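Local coordinates for protein EscN (Escherichia coli O127:H6, PDB 2OBL) that belongs to the P-loop nucleotide-binding proteins of type III secretion systems, with a nucleotide-binding domain related to those of the alpha and beta subunits of rotary ATP synthases, at residues A[199-204]-A[237-242]; A[103-108]-A[164-169]. The protein carries 1 engineered substitution. One frame throughout, in Å; residues are numbered along the deposited sequence.

Interaction 1: residues A[199-204]-A[237-242]; sequences SLPKLL and RSILDG
Ile-239 reaches across from the C-terminal part of helix 231-239 and overlaps one turn of helix 194-204, using its two branches for different partners. The longer branch lies against the start of that turn: CD1 of Ile-239 is 4.0 Å from N of Pro-201 and 4.2 Å from its CB. The same methyl also touches Leu-200, with 4.3 Å between Ile-239 CD1 and Leu-200 CB. The tertiary amide nitrogen of Pro-201 has no hydrogen to give to the turn before, where the helix is kinked, and the methyl lies beside it. The shorter branch faces Leu-204, one turn on from Leu-200, and here the approach is closest, 3.7 Å from CG2 of Ile-239 to CD2 of Leu-204. Its direction follows from the first torsion of Ile-239, chi1 -62°, which sets CG2 anti to the backbone N and CG1 anti to the carbonyl carbon. Methyl CD2 of Leu-204 also meets Leu-240, 4.1 Å from CD2 of that residue, and thus bridges the two consecutive side chains. Leu-204 gets there with chi1 at -92°, well off the usual staggered value. No hydrogen bond joins the segments directly; the interface is a small apolar patch. Polar links at its margin run through Arg-73, which forms a hydrogen bond to the carbonyl of Leu-204 and a salt bridge to Asp-241, connecting both segments to strand 73-78. Leu-200 extends the patch to Ile-232 and Glu-235 of helix 231-239 and, on helix 169-182, to Val-169. The calcium ion bound by Asn-229 and Asp-234 lies about 12 Å from the Leu-200 side chain. The contact therefore packs helix 194-204 against the short connection from helix 231-239 to strand 242-245 of the central sheet.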
loop_
_atom_site.group_PDB
_atom_site.type_symbol
_atom_site.label_atom_id
_atom_site.label_comp_id
_atom_site.label_asym_id
_atom_site.label_seq_id
_atom_site.Cartn_x
_atom_site.Cartn_y
_atom_site.Cartn_z
ATOM N N SER A 199 10.489 -16.396 2.750
ATOM C CA SER A 199 9.918 -15.531 3.800
ATOM C C SER A 199 8.731 -14.722 3.283
ATOM O O SER A 199 7.848 -14.332 4.057
ATOM C CB SER A 199 10.973 -14.585 4.390
ATOM O OG SER A 199 11.171 -13.455 3.531
ATOM N N LEU A 200 8.714 -14.454 1.978
ATOM C CA LEU A 200 7.690 -13.565 1.417
ATOM C C LEU A 200 6.266 -14.082 1.608
ATOM O O LEU A 200 5.423 -13.366 2.141
ATOM C CB LEU A 200 7.962 -13.246 -0.062
ATOM C CG LEU A 200 9.243 -12.474 -0.371
ATOM C CD1 LEU A 200 9.423 -12.339 -1.884
ATOM C CD2 LEU A 200 9.194 -11.093 0.291
ATOM N N PRO A 201 5.976 -15.315 1.157
ATOM C CA PRO A 201 4.602 -15.761 1.385
ATOM C C PRO A 201 4.280 -15.966 2.863
ATOM O O PRO A 201 3.132 -15.806 3.273
ATOM C CB PRO A 201 4.518 -17.079 0.606
ATOM C CG PRO A 201 5.920 -17.542 0.460
ATOM C CD PRO A 201 6.771 -16.304 0.407
ATOM N N LYS A 202 5.287 -16.289 3.662
ATOM C CA LYS A 202 5.069 -16.470 5.097
ATOM C C LYS A 202 4.639 -15.155 5.750
ATOM O O LYS A 202 3.742 -15.136 6.581
ATOM C CB LYS A 202 6.326 -17.009 5.772
ATOM C CG LYS A 202 6.672 -18.425 5.345
ATOM C CD LYS A 202 7.280 -19.199 6.484
ATOM C CE LYS A 202 7.214 -20.687 6.224
ATOM N NZ LYS A 202 7.309 -21.450 7.504
ATOM N N LEU A 203 5.278 -14.059 5.354
ATOM C CA LEU A 203 4.864 -12.732 5.810
ATOM C C LEU A 203 3.491 -12.322 5.293
ATOM O O LEU A 203 2.638 -11.864 6.050
ATOM C CB LEU A 203 5.876 -11.672 5.372
ATOM C CG LEU A 203 7.105 -11.497 6.256
ATOM C CD1 LEU A 203 8.171 -10.712 5.492
ATOM C CD2 LEU A 203 6.749 -10.780 7.560
ATOM N N LEU A 204 3.278 -12.464 3.993
ATOM C CA LEU A 204 2.054 -11.960 3.389
ATOM C C LEU A 204 0.845 -12.768 3.798
ATOM O O LEU A 204 -0.281 -12.239 3.884
ATOM C CB LEU A 204 2.185 -11.902 1.857
ATOM C CG LEU A 204 2.689 -10.558 1.337
ATOM C CD1 LEU A 204 4.049 -10.204 1.897
ATOM C CD2 LEU A 204 2.707 -10.557 -0.203
ATOM N N ARG A 237 4.479 -9.796 -6.911
ATOM C CA ARG A 237 3.421 -9.685 -7.936
ATOM C C ARG A 237 2.544 -10.919 -7.996
ATOM O O ARG A 237 1.322 -10.836 -8.160
ATOM C CB ARG A 237 4.018 -9.437 -9.323
ATOM C CG ARG A 237 4.525 -8.033 -9.523
ATOM C CD ARG A 237 4.905 -7.874 -10.989
ATOM N NE ARG A 237 5.388 -6.530 -11.302
ATOM C CZ ARG A 237 4.641 -5.579 -11.857
ATOM N NH1 ARG A 237 3.354 -5.798 -12.130
ATOM N NH2 ARG A 237 5.179 -4.392 -12.120
ATOM N N SER A 238 3.185 -12.073 -7.913
ATOM C CA SER A 238 2.492 -13.346 -8.051
ATOM C C SER A 238 1.681 -13.748 -6.812
ATOM O O SER A 238 0.853 -14.655 -6.882
ATOM C CB SER A 238 3.494 -14.446 -8.444
ATOM O OG SER A 238 3.927 -14.266 -9.790
ATOM N N ILE A 239 1.904 -13.069 -5.692
ATOM C CA ILE A 239 1.193 -13.379 -4.453
ATOM C C ILE A 239 0.062 -12.409 -4.161
ATOM O O ILE A 239 -0.932 -12.795 -3.546
ATOM C CB ILE A 239 2.124 -13.308 -3.232
ATOM C CG1 ILE A 239 3.268 -14.325 -3.323
ATOM C CG2 ILE A 239 1.326 -13.537 -1.948
ATOM C CD1 ILE A 239 4.385 -14.034 -2.328
ATOM N N LEU A 240 0.239 -11.148 -4.552
ATOM C CA LEU A 240 -0.686 -10.064 -4.170
ATOM C C LEU A 240 -2.115 -10.245 -4.677
ATOM O O LEU A 240 -2.341 -10.915 -5.689
ATOM C CB LEU A 240 -0.153 -8.722 -4.666
ATOM C CG LEU A 240 1.146 -8.207 -4.036
ATOM C CD1 LEU A 240 1.678 -7.046 -4.891
ATOM C CD2 LEU A 240 0.925 -7.778 -2.602
ATOM N N ASP A 241 -3.056 -9.614 -3.980
ATOM C CA ASP A 241 -4.465 -9.573 -4.363
ATOM C C ASP A 241 -4.801 -8.289 -5.122
ATOM O O ASP A 241 -5.917 -8.128 -5.605
ATOM C CB ASP A 241 -5.354 -9.608 -3.127
ATOM C CG ASP A 241 -5.087 -10.809 -2.231
ATOM O OD1 ASP A 241 -4.930 -11.923 -2.774
ATOM O OD2 ASP A 241 -5.046 -10.635 -0.990
ATOM N N GLY A 242 -3.847 -7.370 -5.204
ATOM C CA GLY A 242 -4.074 -6.131 -5.935
ATOM C C GLY A 242 -2.761 -5.397 -6.038
ATOM O O GLY A 242 -1.869 -5.607 -5.221
#

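Interaction 2: residues A[103-108]-A[164-169]. With IMD (imidazole), chain D.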
loop_
_atom_site.group_PDB
_atom_site.type_symbol
_atom_site.label_atom_id
_atom_site.label_comp_id
_atom_site.label_asym_id
_atom_site.label_seq_id
_atom_site.Cartn_x
_atom_site.Cartn_y
_atom_site.Cartn_z
ATOM N N ALA A 103 5.573 -0.026 9.049
ATOM C CA ALA A 103 6.939 -0.472 9.094
ATOM C C ALA A 103 7.686 0.378 8.092
ATOM O O ALA A 103 7.443 0.287 6.870
ATOM C CB ALA A 103 7.054 -1.941 8.752
ATOM N N LEU A 104 8.552 1.244 8.609
ATOM C CA LEU A 104 9.369 2.112 7.766
ATOM C C LEU A 104 10.803 1.604 7.795
ATOM O O LEU A 104 11.538 1.806 8.775
ATOM C CB LEU A 104 9.296 3.555 8.261
ATOM C CG LEU A 104 7.890 4.145 8.414
ATOM C CD1 LEU A 104 7.970 5.578 8.911
ATOM C CD2 LEU A 104 7.159 4.077 7.091
ATOM N N ILE A 105 11.187 0.932 6.719
ATOM C CA ILE A 105 12.414 0.152 6.688
ATOM C C ILE A 105 13.434 0.656 5.664
ATOM O O ILE A 105 13.146 0.781 4.468
ATOM C CB ILE A 105 12.099 -1.348 6.375
ATOM C CG1 ILE A 105 11.062 -1.914 7.378
ATOM C CG2 ILE A 105 13.406 -2.170 6.296
ATOM C CD1 ILE A 105 10.646 -3.365 7.098
ATOM N N GLY A 106 14.638 0.938 6.140
ATOM C CA GLY A 106 15.802 1.071 5.263
ATOM C C GLY A 106 16.089 2.433 4.656
ATOM O O GLY A 106 17.022 2.572 3.860
ATOM N N GLU A 107 15.290 3.436 5.007
ATOM C CA GLU A 107 15.546 4.798 4.507
ATOM C C GLU A 107 16.348 5.599 5.529
ATOM O O GLU A 107 16.559 5.150 6.655
ATOM C CB GLU A 107 14.242 5.537 4.153
ATOM C CG GLU A 107 13.270 4.772 3.254
ATOM C CD GLU A 107 13.679 4.710 1.800
ATOM O OE1 GLU A 107 14.482 5.566 1.354
ATOM O OE2 GLU A 107 13.186 3.793 1.089
ATOM N N ARG A 108 16.812 6.779 5.132
ATOM C CA ARG A 108 17.517 7.654 6.067
ATOM C C ARG A 108 16.530 8.385 6.969
ATOM O O ARG A 108 15.360 8.535 6.624
ATOM C CB ARG A 108 18.380 8.660 5.310
ATOM C CG ARG A 108 19.603 8.039 4.669
ATOM C CD ARG A 108 20.384 9.065 3.875
ATOM N NE ARG A 108 19.572 9.688 2.832
ATOM C CZ ARG A 108 19.151 10.951 2.860
ATOM N NH1 ARG A 108 19.462 11.737 3.888
ATOM N NH2 ARG A 108 18.422 11.430 1.855
ATOM N N LEU A 164 -1.909 -2.736 7.958
ATOM C CA LEU A 164 -0.462 -2.928 8.041
ATOM C C LEU A 164 0.150 -2.306 6.791
ATOM O O LEU A 164 -0.216 -2.662 5.670
ATOM C CB LEU A 164 -0.129 -4.417 8.082
ATOM C CG LEU A 164 1.355 -4.802 7.979
ATOM C CD1 LEU A 164 2.153 -4.244 9.181
ATOM C CD2 LEU A 164 1.467 -6.324 7.916
ATOM N N MET A 165 1.070 -1.369 6.975
ATOM C CA MET A 165 1.652 -0.696 5.826
ATOM C C MET A 165 3.170 -0.788 5.905
ATOM O O MET A 165 3.788 -0.239 6.821
ATOM C CB MET A 165 1.187 0.770 5.748
ATOM C CG MET A 165 1.872 1.559 4.630
ATOM S SD MET A 165 1.373 3.306 4.463
ATOM C CE MET A 165 -0.296 3.170 3.852
ATOM N N MET A 166 3.760 -1.499 4.957
ATOM C CA MET A 166 5.180 -1.785 5.007
ATOM C C MET A 166 5.891 -1.079 3.864
ATOM O O MET A 166 5.696 -1.420 2.701
ATOM C CB MET A 166 5.425 -3.288 4.927
ATOM C CG MET A 166 6.917 -3.606 4.938
ATOM S SD MET A 166 7.292 -5.360 4.850
ATOM C CE MET A 166 6.162 -5.984 6.066
ATOM N N ASP A 167 6.707 -0.088 4.208
ATOM C CA ASP A 167 7.457 0.684 3.227
ATOM C C ASP A 167 8.932 0.474 3.589
ATOM O O ASP A 167 9.454 1.200 4.438
ATOM C CB ASP A 167 7.061 2.174 3.348
ATOM C CG ASP A 167 7.639 3.057 2.233
ATOM O OD1 ASP A 167 7.860 2.583 1.100
ATOM O OD2 ASP A 167 7.876 4.258 2.493
ATOM N N SER A 168 9.609 -0.505 2.979
ATOM C CA SER A 168 9.144 -1.248 1.808
ATOM C C SER A 168 9.498 -2.720 1.918
ATOM O O SER A 168 10.434 -3.084 2.632
ATOM C CB SER A 168 9.869 -0.711 0.568
ATOM O OG SER A 168 11.288 -0.850 0.719
ATOM N N VAL A 169 8.781 -3.568 1.186
ATOM C CA VAL A 169 9.170 -4.965 1.142
ATOM C C VAL A 169 10.524 -5.076 0.438
ATOM O O VAL A 169 11.306 -5.974 0.733
ATOM C CB VAL A 169 8.067 -5.866 0.518
ATOM C CG1 VAL A 169 7.882 -5.589 -0.967
ATOM C CG2 VAL A 169 8.388 -7.345 0.780
HETATM N N1 IMD D . 11.317 4.924 5.719
HETATM C C2 IMD D . 10.524 4.108 4.992
HETATM N N3 IMD D . 9.621 4.883 4.337
HETATM C C4 IMD D . 9.846 6.184 4.653
HETATM C C5 IMD D . 10.917 6.209 5.534
HETATM O O HOH W 1 11.968 1.512 2.120
#
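The imidazole ring is sandwiched between aliphatic groups: Leu-104 covers one face, its CB 3.5 Å from ring N1, and Glu-107 the other, with CB 3.4 Å from N1 and CG closer still. At the ring's N3 edge sits the carboxylate of Asp-167; N3 donates to Asp-167 OD2 at 2.6 Å in a nearly straight bond (167°), OD2 lying close to the ring plane while the carboxylate plane is inclined to it by about 70°. Asp-167 and Leu-104 project from the same face of the sheet; with CG anti to the backbone N (chi1 -172°), the carboxylate extends to ring N3. Beneath it, strands 99-105 and 161-167 run parallel. Their backbones are joined by Ala-103 N to Met-165 O, Asp-167 N to Ala-103 O (2.8 Å) and Ile-105 N to Asp-167 O. On the other face, Ala-103 CB packs 4.2 Å from Met-166 CG. Beyond the strands a water donates to Ile-105 O and Glu-107 OE2 and accepts from Ser-168 OG, which also caps the next helix through Arg-171 N; Arg-171 pairs with Glu-107. A cis peptide precedes Ser-168. An acidic residue ending a hydrophobic strand is consistent with the Walker B position. Asp-167 OD2 also meets Lys-84 of the probable P-loop, while Thr-220 holds OD1; the imidazole, probably from the crystallisation liquor, suggests that a flat N-H donor can be accommodated here, beside a carboxylate held by Lys-84 and Thr-220.

Interaction 2 comes first along the chain and closes before interaction 1 opens; their centres are about 16 Å apart, within one nucleotide-binding domain. Interaction 2 joins neighbouring parallel strands of the central sheet, whereas interaction 1 packs helix 194-204 against the junction of helix 231-239 with strand 242-245. They touch directly: Val-169, at the start of helix 169-182, brings CG2 to 3.9 Å from CD2 of Leu-200. Helix 138-156 is shared as well, since Ala-145 meets Met-166 while Phe-146 meets Leu-203. Strand 73-78, which leads into the probable P-loop, pairs with 242-245 and carries Arg-73. Val-169, just after the strand carrying Asp-167, thus packs the region at the C-terminal end of that strand against helix 194-204.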